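Local coordinates for NOL1/NOP2/sun family protein (Enterococcus faecium, PDB 3M4X) that probably methylates ribosomal RNA, as a member of the RsmF branch of the NOL1/NOP2/sun family of RNA methyltransferases, at residues G39-P47 with I150-A158; M322-F333 with L374-P384. All coordinates share one frame; numbering follows the deposited sequence.

Contact 1: residues G39-P47 with I150-A158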
loop_
_atom_site.group_PDB
_atom_site.type_symbol
_atom_site.label_atom_id
_atom_site.label_comp_id
_atom_site.label_asym_id
_atom_site.label_seq_id
_atom_site.Cartn_x
_atom_site.Cartn_y
_atom_site.Cartn_z
ATOM N N GLY A 39 -14.934 0.854 -2.944
ATOM C CA GLY A 39 -14.432 -0.509 -3.004
ATOM C C GLY A 39 -13.445 -0.832 -1.904
ATOM O O GLY A 39 -13.012 0.041 -1.158
ATOM N N PHE A 40 -13.086 -2.103 -1.813
ATOM C CA PHE A 40 -12.075 -2.549 -0.872
ATOM C C PHE A 40 -11.525 -3.857 -1.379
ATOM O O PHE A 40 -12.074 -4.434 -2.303
ATOM C CB PHE A 40 -12.659 -2.726 0.539
ATOM C CG PHE A 40 -13.700 -3.810 0.646
ATOM C CD1 PHE A 40 -13.360 -5.070 1.105
ATOM C CD2 PHE A 40 -15.027 -3.559 0.307
ATOM C CE1 PHE A 40 -14.324 -6.069 1.224
ATOM C CE2 PHE A 40 -16.000 -4.553 0.414
ATOM C CZ PHE A 40 -15.647 -5.806 0.872
ATOM N N ARG A 41 -10.431 -4.308 -0.777
ATOM C CA ARG A 41 -9.800 -5.574 -1.134
ATOM C C ARG A 41 -9.640 -6.493 0.071
ATOM O O ARG A 41 -9.436 -6.040 1.200
ATOM C CB ARG A 41 -8.413 -5.339 -1.744
ATOM C CG ARG A 41 -8.408 -4.862 -3.184
ATOM C CD ARG A 41 -6.975 -4.646 -3.665
ATOM N NE ARG A 41 -6.444 -3.426 -3.088
ATOM C CZ ARG A 41 -5.529 -3.367 -2.128
ATOM N NH1 ARG A 41 -4.981 -4.460 -1.632
ATOM N NH2 ARG A 41 -5.149 -2.188 -1.676
ATOM N N TRP A 42 -9.739 -7.792 -0.187
ATOM C CA TRP A 42 -9.355 -8.782 0.791
ATOM C C TRP A 42 -7.847 -9.039 0.692
ATOM O O TRP A 42 -7.172 -8.561 -0.233
ATOM C CB TRP A 42 -10.186 -10.077 0.649
ATOM C CG TRP A 42 -10.057 -10.784 -0.667
ATOM C CD1 TRP A 42 -10.780 -10.542 -1.808
ATOM C CD2 TRP A 42 -9.167 -11.859 -0.979
ATOM N NE1 TRP A 42 -10.392 -11.407 -2.804
ATOM C CE2 TRP A 42 -9.398 -12.218 -2.324
ATOM C CE3 TRP A 42 -8.201 -12.564 -0.244
ATOM C CZ2 TRP A 42 -8.700 -13.245 -2.953
ATOM C CZ3 TRP A 42 -7.509 -13.581 -0.870
ATOM C CH2 TRP A 42 -7.761 -13.916 -2.211
ATOM N N ASN A 43 -7.331 -9.793 1.657
ATOM C CA ASN A 43 -5.903 -9.886 1.888
ATOM C C ASN A 43 -5.397 -11.331 1.832
ATOM O O ASN A 43 -5.621 -12.108 2.761
ATOM C CB ASN A 43 -5.571 -9.241 3.241
ATOM C CG ASN A 43 -4.084 -9.088 3.457
ATOM O OD1 ASN A 43 -3.296 -9.601 2.681
ATOM N ND2 ASN A 43 -3.697 -8.390 4.516
ATOM N N PRO A 44 -4.724 -11.691 0.728
ATOM C CA PRO A 44 -4.165 -13.032 0.506
ATOM C C PRO A 44 -2.999 -13.321 1.447
ATOM O O PRO A 44 -2.579 -14.469 1.563
ATOM C CB PRO A 44 -3.642 -12.983 -0.936
ATOM C CG PRO A 44 -4.101 -11.665 -1.508
ATOM C CD PRO A 44 -4.445 -10.761 -0.386
ATOM N N LEU A 45 -2.475 -12.292 2.103
ATOM C CA LEU A 45 -1.444 -12.505 3.118
ATOM C C LEU A 45 -1.997 -13.131 4.402
ATOM O O LEU A 45 -1.245 -13.721 5.183
ATOM C CB LEU A 45 -0.728 -11.195 3.443
ATOM C CG LEU A 45 -0.057 -10.510 2.242
ATOM C CD1 LEU A 45 0.513 -9.165 2.647
ATOM C CD2 LEU A 45 1.030 -11.404 1.624
ATOM N N LYS A 46 -3.309 -13.012 4.612
ATOM C CA LYS A 46 -3.932 -13.460 5.857
ATOM C C LYS A 46 -4.419 -14.911 5.814
ATOM O O LYS A 46 -4.806 -15.407 4.767
ATOM C CB LYS A 46 -5.103 -12.539 6.222
ATOM C CG LYS A 46 -4.721 -11.077 6.426
ATOM C CD LYS A 46 -4.009 -10.888 7.763
ATOM C CE LYS A 46 -3.501 -9.467 7.882
ATOM N NZ LYS A 46 -3.268 -9.055 9.282
ATOM N N PRO A 47 -4.396 -15.596 6.966
ATOM C CA PRO A 47 -5.036 -16.918 7.084
ATOM C C PRO A 47 -6.503 -16.852 6.666
ATOM O O PRO A 47 -7.250 -16.094 7.277
ATOM C CB PRO A 47 -4.970 -17.216 8.595
ATOM C CG PRO A 47 -3.897 -16.339 9.139
ATOM C CD PRO A 47 -3.803 -15.129 8.235
ATOM N N ILE A 150 0.470 -0.661 6.801
ATOM C CA ILE A 150 1.364 -1.764 6.412
ATOM C C ILE A 150 1.355 -2.836 7.517
ATOM O O ILE A 150 1.137 -4.018 7.269
ATOM C CB ILE A 150 2.821 -1.248 6.117
ATOM C CG1 ILE A 150 3.047 -1.040 4.621
ATOM C CG2 ILE A 150 3.865 -2.253 6.533
ATOM C CD1 ILE A 150 2.061 -0.155 3.947
ATOM N N GLU A 151 1.554 -2.396 8.749
ATOM C CA GLU A 151 1.477 -3.282 9.894
ATOM C C GLU A 151 0.119 -3.987 10.008
ATOM O O GLU A 151 0.051 -5.187 10.268
ATOM C CB GLU A 151 1.770 -2.483 11.160
ATOM C CG GLU A 151 1.680 -3.281 12.429
ATOM C CD GLU A 151 1.761 -2.397 13.641
ATOM O OE1 GLU A 151 0.747 -1.763 13.976
ATOM O OE2 GLU A 151 2.842 -2.327 14.256
ATOM N N ARG A 152 -0.964 -3.251 9.796
ATOM C CA ARG A 152 -2.298 -3.836 9.930
ATOM C C ARG A 152 -2.500 -4.946 8.906
ATOM O O ARG A 152 -3.092 -6.002 9.203
ATOM C CB ARG A 152 -3.386 -2.762 9.812
ATOM C CG ARG A 152 -4.832 -3.285 9.909
ATOM C CD ARG A 152 -5.858 -2.122 9.940
ATOM N NE ARG A 152 -5.771 -1.321 8.723
ATOM C CZ ARG A 152 -6.492 -1.542 7.621
ATOM N NH1 ARG A 152 -7.382 -2.535 7.579
ATOM N NH2 ARG A 152 -6.319 -0.766 6.557
ATOM N N TRP A 153 -1.958 -4.694 7.720
ATOM C CA TRP A 153 -2.103 -5.535 6.546
ATOM C C TRP A 153 -1.250 -6.770 6.705
ATOM O O TRP A 153 -1.392 -7.728 5.949
ATOM C CB TRP A 153 -1.669 -4.743 5.295
ATOM C CG TRP A 153 -2.143 -5.294 3.972
ATOM C CD1 TRP A 153 -1.362 -5.694 2.923
ATOM C CD2 TRP A 153 -3.508 -5.476 3.549
ATOM N NE1 TRP A 153 -2.154 -6.129 1.881
ATOM C CE2 TRP A 153 -3.473 -6.006 2.241
ATOM C CE3 TRP A 153 -4.753 -5.254 4.156
ATOM C CZ2 TRP A 153 -4.633 -6.313 1.527
ATOM C CZ3 TRP A 153 -5.913 -5.574 3.442
ATOM C CH2 TRP A 153 -5.840 -6.092 2.145
ATOM N N GLY A 154 -0.352 -6.745 7.690
ATOM C CA GLY A 154 0.476 -7.904 7.980
ATOM C C GLY A 154 1.708 -8.063 7.103
ATOM O O GLY A 154 2.203 -9.171 6.906
ATOM N N VAL A 155 2.226 -6.954 6.591
ATOM C CA VAL A 155 3.385 -7.000 5.693
ATOM C C VAL A 155 4.655 -7.128 6.504
ATOM O O VAL A 155 4.914 -6.320 7.390
ATOM C CB VAL A 155 3.469 -5.725 4.849
ATOM C CG1 VAL A 155 4.680 -5.771 3.884
ATOM C CG2 VAL A 155 2.159 -5.513 4.107
ATOM N N SER A 156 5.454 -8.136 6.191
ATOM C CA SER A 156 6.656 -8.409 6.965
ATOM C C SER A 156 7.952 -8.018 6.260
ATOM O O SER A 156 8.998 -8.023 6.882
ATOM C CB SER A 156 6.704 -9.886 7.359
ATOM O OG SER A 156 6.592 -10.708 6.212
ATOM N N ASN A 157 7.886 -7.665 4.975
ATOM C CA ASN A 157 9.098 -7.378 4.201
ATOM C C ASN A 157 9.200 -5.924 3.701
ATOM O O ASN A 157 9.835 -5.651 2.678
ATOM C CB ASN A 157 9.216 -8.341 3.009
ATOM C CG ASN A 157 8.085 -8.169 2.007
ATOM O OD1 ASN A 157 7.028 -7.633 2.344
ATOM N ND2 ASN A 157 8.300 -8.622 0.770
ATOM N N ALA A 158 8.589 -4.993 4.428
ATOM C CA ALA A 158 8.569 -3.605 3.989
ATOM C C ALA A 158 9.476 -2.705 4.824
ATOM O O ALA A 158 9.616 -2.893 6.032
ATOM C CB ALA A 158 7.140 -3.063 3.988
#
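Asn-43 and Trp-153 face each other with CA atoms 7.4 Å apart, where the chain leaving strand 39-41 folds into a type I turn (Asn-43 to Lys-46) against the C-terminal end of helix 140-153, which closes in a Schellman motif with Gly-154 at positive phi. The contact illustrates how the last carbonyls of a helix can be satisfied by side chains from a distant loop. The amide of Asn-43 lies flat over one face of the Trp-153 indole, the two planes only 12° apart, with CB 3.6 Å from the centroid of the six-membered ring. With its CG anti to the backbone N (chi1 -162°), Trp-153 swings its ring beneath this amide. At the same time Asn-43 ND2 donates to Trp-153 O at 2.8 Å, the acceptor lying in the amide plane, while OD1 receives Leu-45 N at 2.9 Å in an Asx turn. ND2 also donates to Gly-85 O, and the three bonds together fix the rotation of the amide. Lys-46, bent at chi2 (-75°), brings NZ within 3.1 Å of Arg-152 O, one carbonyl earlier in the last turn; the ammonium also donates to Ala-84 O and Leu-390 O. Leu-45 crosses the indole at about a right angle, CD1 sitting 4.0 Å from Trp-153 CD1. The guanidinium of Arg-41 approaches the six-membered ring obliquely, its NE held by Gln-90. Around this contact, strand 39-41 runs between strands 70-72 and 88-89, while helix 118-127 receives Arg-41, Pro-44 and Val-155, joining the N-terminal region to the Rossmann-like methyltransferase fold.

Contact 2: residues M322-F333 with L374-P384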
loop_
_atom_site.group_PDB
_atom_site.type_symbol
_atom_site.label_atom_id
_atom_site.label_comp_id
_atom_site.label_asym_id
_atom_site.label_seq_id
_atom_site.Cartn_x
_atom_site.Cartn_y
_atom_site.Cartn_z
HETATM N N MSE A 322 21.589 -7.788 19.284
HETATM C CA MSE A 322 20.946 -8.011 20.570
HETATM C C MSE A 322 21.960 -8.158 21.701
HETATM O O MSE A 322 23.015 -8.761 21.535
HETATM C CB MSE A 322 20.064 -9.256 20.523
HETATM C CG MSE A 322 19.231 -9.364 19.277
HETATM SE SE MSE A 322 18.043 -10.901 19.353
HETATM C CE MSE A 322 17.013 -10.377 20.893
ATOM N N THR A 323 21.621 -7.578 22.842
ATOM C CA THR A 323 22.291 -7.836 24.104
ATOM C C THR A 323 22.351 -9.348 24.347
ATOM O O THR A 323 21.545 -10.097 23.789
ATOM C CB THR A 323 21.497 -7.143 25.235
ATOM O OG1 THR A 323 22.151 -5.926 25.611
ATOM C CG2 THR A 323 21.339 -8.031 26.440
ATOM N N LYS A 324 23.309 -9.797 25.158
ATOM C CA LYS A 324 23.408 -11.210 25.542
ATOM C C LYS A 324 22.100 -11.689 26.157
ATOM O O LYS A 324 21.617 -12.788 25.872
ATOM C CB LYS A 324 24.520 -11.422 26.581
ATOM C CG LYS A 324 25.922 -11.007 26.158
ATOM C CD LYS A 324 26.902 -11.179 27.324
ATOM C CE LYS A 324 28.291 -10.675 26.966
ATOM N NZ LYS A 324 29.184 -10.588 28.152
ATOM N N GLU A 325 21.555 -10.861 27.039
ATOM C CA GLU A 325 20.318 -11.165 27.733
ATOM C C GLU A 325 19.130 -11.066 26.778
ATOM O O GLU A 325 18.161 -11.823 26.892
ATOM C CB GLU A 325 20.147 -10.195 28.899
ATOM C CG GLU A 325 18.744 -10.127 29.460
ATOM C CD GLU A 325 18.683 -9.331 30.746
ATOM O OE1 GLU A 325 19.624 -9.454 31.565
ATOM O OE2 GLU A 325 17.695 -8.587 30.941
ATOM N N GLN A 326 19.218 -10.133 25.834
ATOM C CA GLN A 326 18.173 -9.946 24.839
ATOM C C GLN A 326 18.123 -11.159 23.932
ATOM O O GLN A 326 17.046 -11.639 23.572
ATOM C CB GLN A 326 18.422 -8.671 24.032
ATOM C CG GLN A 326 18.091 -7.411 24.798
ATOM C CD GLN A 326 18.530 -6.147 24.085
ATOM O OE1 GLN A 326 19.252 -6.192 23.077
ATOM N NE2 GLN A 326 18.096 -5.003 24.606
ATOM N N GLU A 327 19.303 -11.650 23.571
ATOM C CA GLU A 327 19.429 -12.912 22.861
ATOM C C GLU A 327 18.688 -13.998 23.623
ATOM O O GLU A 327 17.888 -14.739 23.053
ATOM C CB GLU A 327 20.900 -13.297 22.738
ATOM C CG GLU A 327 21.509 -13.059 21.368
ATOM C CD GLU A 327 21.189 -14.170 20.391
ATOM O OE1 GLU A 327 22.110 -14.610 19.667
ATOM O OE2 GLU A 327 20.018 -14.611 20.357
ATOM N N LYS A 328 18.965 -14.096 24.919
ATOM C CA LYS A 328 18.355 -15.130 25.738
ATOM C C LYS A 328 16.851 -14.946 25.733
ATOM O O LYS A 328 16.109 -15.850 25.360
ATOM C CB LYS A 328 18.889 -15.088 27.174
ATOM C CG LYS A 328 18.081 -15.921 28.172
ATOM C CD LYS A 328 18.719 -15.927 29.554
ATOM C CE LYS A 328 20.089 -16.593 29.526
ATOM N NZ LYS A 328 20.859 -16.344 30.776
ATOM N N LEU A 329 16.415 -13.761 26.143
ATOM C CA LEU A 329 14.996 -13.423 26.178
ATOM C C LEU A 329 14.230 -13.807 24.896
ATOM O O LEU A 329 13.184 -14.465 24.968
ATOM C CB LEU A 329 14.822 -11.932 26.488
ATOM C CG LEU A 329 14.534 -11.581 27.953
ATOM C CD1 LEU A 329 15.336 -12.452 28.886
ATOM C CD2 LEU A 329 14.803 -10.112 28.234
ATOM N N TRP A 330 14.750 -13.403 23.737
ATOM C CA TRP A 330 14.050 -13.629 22.466
ATOM C C TRP A 330 14.002 -15.100 22.114
ATOM O O TRP A 330 13.022 -15.586 21.540
ATOM C CB TRP A 330 14.694 -12.847 21.316
ATOM C CG TRP A 330 14.373 -13.388 19.934
ATOM C CD1 TRP A 330 15.224 -14.060 19.098
ATOM C CD2 TRP A 330 13.114 -13.306 19.235
ATOM N NE1 TRP A 330 14.576 -14.396 17.926
ATOM C CE2 TRP A 330 13.281 -13.946 17.990
ATOM C CE3 TRP A 330 11.862 -12.752 19.546
ATOM C CZ2 TRP A 330 12.245 -14.050 17.056
ATOM C CZ3 TRP A 330 10.844 -12.853 18.620
ATOM C CH2 TRP A 330 11.039 -13.495 17.389
ATOM N N THR A 331 15.072 -15.805 22.446
ATOM C CA THR A 331 15.167 -17.211 22.100
ATOM C C THR A 331 14.124 -17.991 22.886
ATOM O O THR A 331 13.461 -18.877 22.348
ATOM C CB THR A 331 16.602 -17.750 22.318
ATOM O OG1 THR A 331 17.483 -17.131 21.363
ATOM C CG2 THR A 331 16.651 -19.263 22.142
ATOM N N GLU A 332 13.962 -17.636 24.156
ATOM C CA GLU A 332 12.930 -18.247 24.975
ATOM C C GLU A 332 11.605 -18.091 24.257
ATOM O O GLU A 332 10.994 -19.081 23.848
ATOM C CB GLU A 332 12.864 -17.582 26.351
ATOM C CG GLU A 332 14.226 -17.254 26.932
ATOM C CD GLU A 332 14.346 -17.588 28.407
ATOM O OE1 GLU A 332 13.300 -17.832 29.048
ATOM O OE2 GLU A 332 15.488 -17.604 28.923
ATOM N N PHE A 333 11.175 -16.841 24.085
ATOM C CA PHE A 333 9.884 -16.565 23.465
ATOM C C PHE A 333 9.723 -17.289 22.138
ATOM O O PHE A 333 8.705 -17.944 21.893
ATOM C CB PHE A 333 9.643 -15.059 23.261
ATOM C CG PHE A 333 8.405 -14.769 22.460
ATOM C CD1 PHE A 333 7.166 -14.704 23.074
ATOM C CD2 PHE A 333 8.474 -14.617 21.086
ATOM C CE1 PHE A 333 6.025 -14.479 22.339
ATOM C CE2 PHE A 333 7.331 -14.386 20.343
ATOM C CZ PHE A 333 6.105 -14.318 20.972
ATOM N N LEU A 374 9.047 -7.326 15.847
ATOM C CA LEU A 374 8.794 -8.584 16.552
ATOM C C LEU A 374 8.275 -8.373 17.975
ATOM O O LEU A 374 7.441 -9.142 18.460
ATOM C CB LEU A 374 10.057 -9.448 16.580
ATOM C CG LEU A 374 10.538 -9.975 15.224
ATOM C CD1 LEU A 374 11.887 -10.643 15.349
ATOM C CD2 LEU A 374 9.532 -10.934 14.609
ATOM N N GLY A 375 8.780 -7.336 18.638
ATOM C CA GLY A 375 8.356 -7.008 19.986
ATOM C C GLY A 375 9.312 -6.048 20.679
ATOM O O GLY A 375 10.254 -5.540 20.061
ATOM N N ASP A 376 9.062 -5.803 21.965
ATOM C CA ASP A 376 9.855 -4.864 22.749
ATOM C C ASP A 376 10.434 -5.522 23.986
ATOM O O ASP A 376 9.761 -6.292 24.677
ATOM C CB ASP A 376 9.015 -3.665 23.189
ATOM C CG ASP A 376 8.543 -2.832 22.025
ATOM O OD1 ASP A 376 9.231 -2.854 20.987
ATOM O OD2 ASP A 376 7.495 -2.163 22.141
ATOM N N PHE A 377 11.686 -5.200 24.267
ATOM C CA PHE A 377 12.306 -5.613 25.507
ATOM C C PHE A 377 11.938 -4.612 26.585
ATOM O O PHE A 377 11.856 -3.411 26.329
ATOM C CB PHE A 377 13.817 -5.659 25.347
ATOM C CG PHE A 377 14.293 -6.672 24.345
ATOM C CD1 PHE A 377 14.788 -6.263 23.111
ATOM C CD2 PHE A 377 14.270 -8.029 24.645
ATOM C CE1 PHE A 377 15.245 -7.180 22.196
ATOM C CE2 PHE A 377 14.727 -8.959 23.736
ATOM C CZ PHE A 377 15.210 -8.534 22.508
ATOM N N LYS A 378 11.694 -5.109 27.790
ATOM C CA LYS A 378 11.471 -4.228 28.924
ATOM C C LYS A 378 12.233 -4.734 30.140
ATOM O O LYS A 378 13.276 -5.382 30.006
ATOM C CB LYS A 378 9.976 -4.078 29.223
ATOM C CG LYS A 378 9.214 -3.347 28.128
ATOM C CD LYS A 378 7.866 -2.849 28.610
ATOM C CE LYS A 378 7.135 -2.098 27.508
ATOM N NZ LYS A 378 5.837 -1.535 27.982
ATOM N N LYS A 379 11.715 -4.428 31.321
ATOM C CA LYS A 379 12.321 -4.873 32.569
ATOM C C LYS A 379 12.415 -6.398 32.616
ATOM O O LYS A 379 11.427 -7.084 32.887
ATOM C CB LYS A 379 11.511 -4.333 33.750
ATOM C CG LYS A 379 10.345 -3.450 33.309
ATOM C CD LYS A 379 9.915 -2.466 34.384
ATOM C CE LYS A 379 8.886 -1.485 33.831
ATOM N NZ LYS A 379 8.560 -0.403 34.800
ATOM N N ASN A 380 13.608 -6.914 32.327
ATOM C CA ASN A 380 13.884 -8.352 32.360
ATOM C C ASN A 380 12.935 -9.201 31.513
ATOM O O ASN A 380 12.709 -10.373 31.818
ATOM C CB ASN A 380 13.870 -8.867 33.805
ATOM C CG ASN A 380 14.784 -8.074 34.720
ATOM O OD1 ASN A 380 15.780 -7.498 34.278
ATOM N ND2 ASN A 380 14.449 -8.044 36.006
ATOM N N ARG A 381 12.390 -8.624 30.448
ATOM C CA ARG A 381 11.362 -9.314 29.675
ATOM C C ARG A 381 11.324 -8.908 28.199
ATOM O O ARG A 381 11.709 -7.792 27.827
ATOM C CB ARG A 381 9.990 -9.055 30.301
ATOM C CG ARG A 381 9.608 -7.589 30.250
ATOM C CD ARG A 381 8.328 -7.267 30.988
ATOM N NE ARG A 381 8.096 -5.825 30.978
ATOM C CZ ARG A 381 7.188 -5.201 31.721
ATOM N NH1 ARG A 381 6.416 -5.894 32.545
ATOM N NH2 ARG A 381 7.054 -3.884 31.642
ATOM N N PHE A 382 10.853 -9.831 27.368
ATOM C CA PHE A 382 10.524 -9.536 25.980
ATOM C C PHE A 382 9.013 -9.621 25.771
ATOM O O PHE A 382 8.377 -10.576 26.210
ATOM C CB PHE A 382 11.227 -10.501 25.030
ATOM C CG PHE A 382 10.763 -10.386 23.602
ATOM C CD1 PHE A 382 11.337 -9.465 22.745
ATOM C CD2 PHE A 382 9.737 -11.197 23.121
ATOM C CE1 PHE A 382 10.897 -9.357 21.427
ATOM C CE2 PHE A 382 9.308 -11.100 21.819
ATOM C CZ PHE A 382 9.884 -10.180 20.966
ATOM N N GLU A 383 8.450 -8.623 25.097
ATOM C CA GLU A 383 7.023 -8.607 24.822
ATOM C C GLU A 383 6.763 -8.623 23.319
ATOM O O GLU A 383 7.242 -7.764 22.598
ATOM C CB GLU A 383 6.373 -7.392 25.476
ATOM C CG GLU A 383 6.525 -7.383 26.991
ATOM C CD GLU A 383 5.670 -6.323 27.669
ATOM O OE1 GLU A 383 5.216 -5.381 26.977
ATOM O OE2 GLU A 383 5.453 -6.436 28.896
ATOM N N PRO A 384 6.010 -9.621 22.847
ATOM C CA PRO A 384 5.726 -9.784 21.422
ATOM C C PRO A 384 4.849 -8.620 20.954
ATOM O O PRO A 384 4.120 -8.028 21.761
ATOM C CB PRO A 384 4.921 -11.093 21.362
ATOM C CG PRO A 384 4.907 -11.638 22.763
ATOM C CD PRO A 384 5.204 -10.524 23.685
#
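Leu-329 and Phe-382 are the closest CA pair (5.9 Å) where a helix packs on a beta hairpin of the first C-terminal (pre-PUA) domain of RsmF-type methyltransferases. Strands 372-378 and 381-384, joined by a type II turn, form one edge of a four-stranded antiparallel sheet, and the axis of helix 324-333 passes 7.8 Å from that of strand 381-384 at 46°. It is a worked example of aromatic knobs from a sheet filling the hollows of a helix. The ring of Phe-377 slides under Gln-326, whose CG stands 3.6 Å from the ring centroid, almost exactly on its normal, and whose amide continues over the ring nearly parallel to it. The other face of Phe-377 is met by Phe-382 CD1, sandwiching the ring. Leu-329 is the matching bump: its CB touches both phenylalanines, while CD2 reaches past them to the hairpin backbone, 3.6 Å from Arg-381 N. Trp-330, next along the helix, and Phe-333, one turn beyond Leu-329, both press on Phe-382 from the same side of its ring plane. Phe-382 presents a face to the edge of the indole, in an offset edge-to-face pair with planes at 73°, and meets Phe-333 obliquely, CE2 over one face of that ring. A chi1 of 159° turns the Trp-330 indole away from its own backbone N and across to strand 372-378. Leu-345 and Leu-352 of the neighbouring strands extend this apolar layer. The far end of the indole is lidded by Leu-374, whose CD1 rests over one face, 3.6 Å from Trp-330 CH2.

From the N terminus, contact 1 closes first: the chain leaves 39-47, completes the small antiparallel sheet, enters the Rossmann-like methyltransferase fold and returns at 150-158, about a hundred residues later. Contact 2 opens only after that, closing a loop of 40 residues within the C-terminal part, between helix 324-336 and its hairpin. The two neither nest nor cross; their centres lie about 26 Å apart. Contact 1 joins the N-terminal RsmF region to the methyltransferase fold, whereas contact 2 packs helix 324-336 on the four-stranded C-terminal sheet. Strand 367-370, which pairs antiparallel with strand 158-161, links the methyltransferase sheet to the region just before the hairpin.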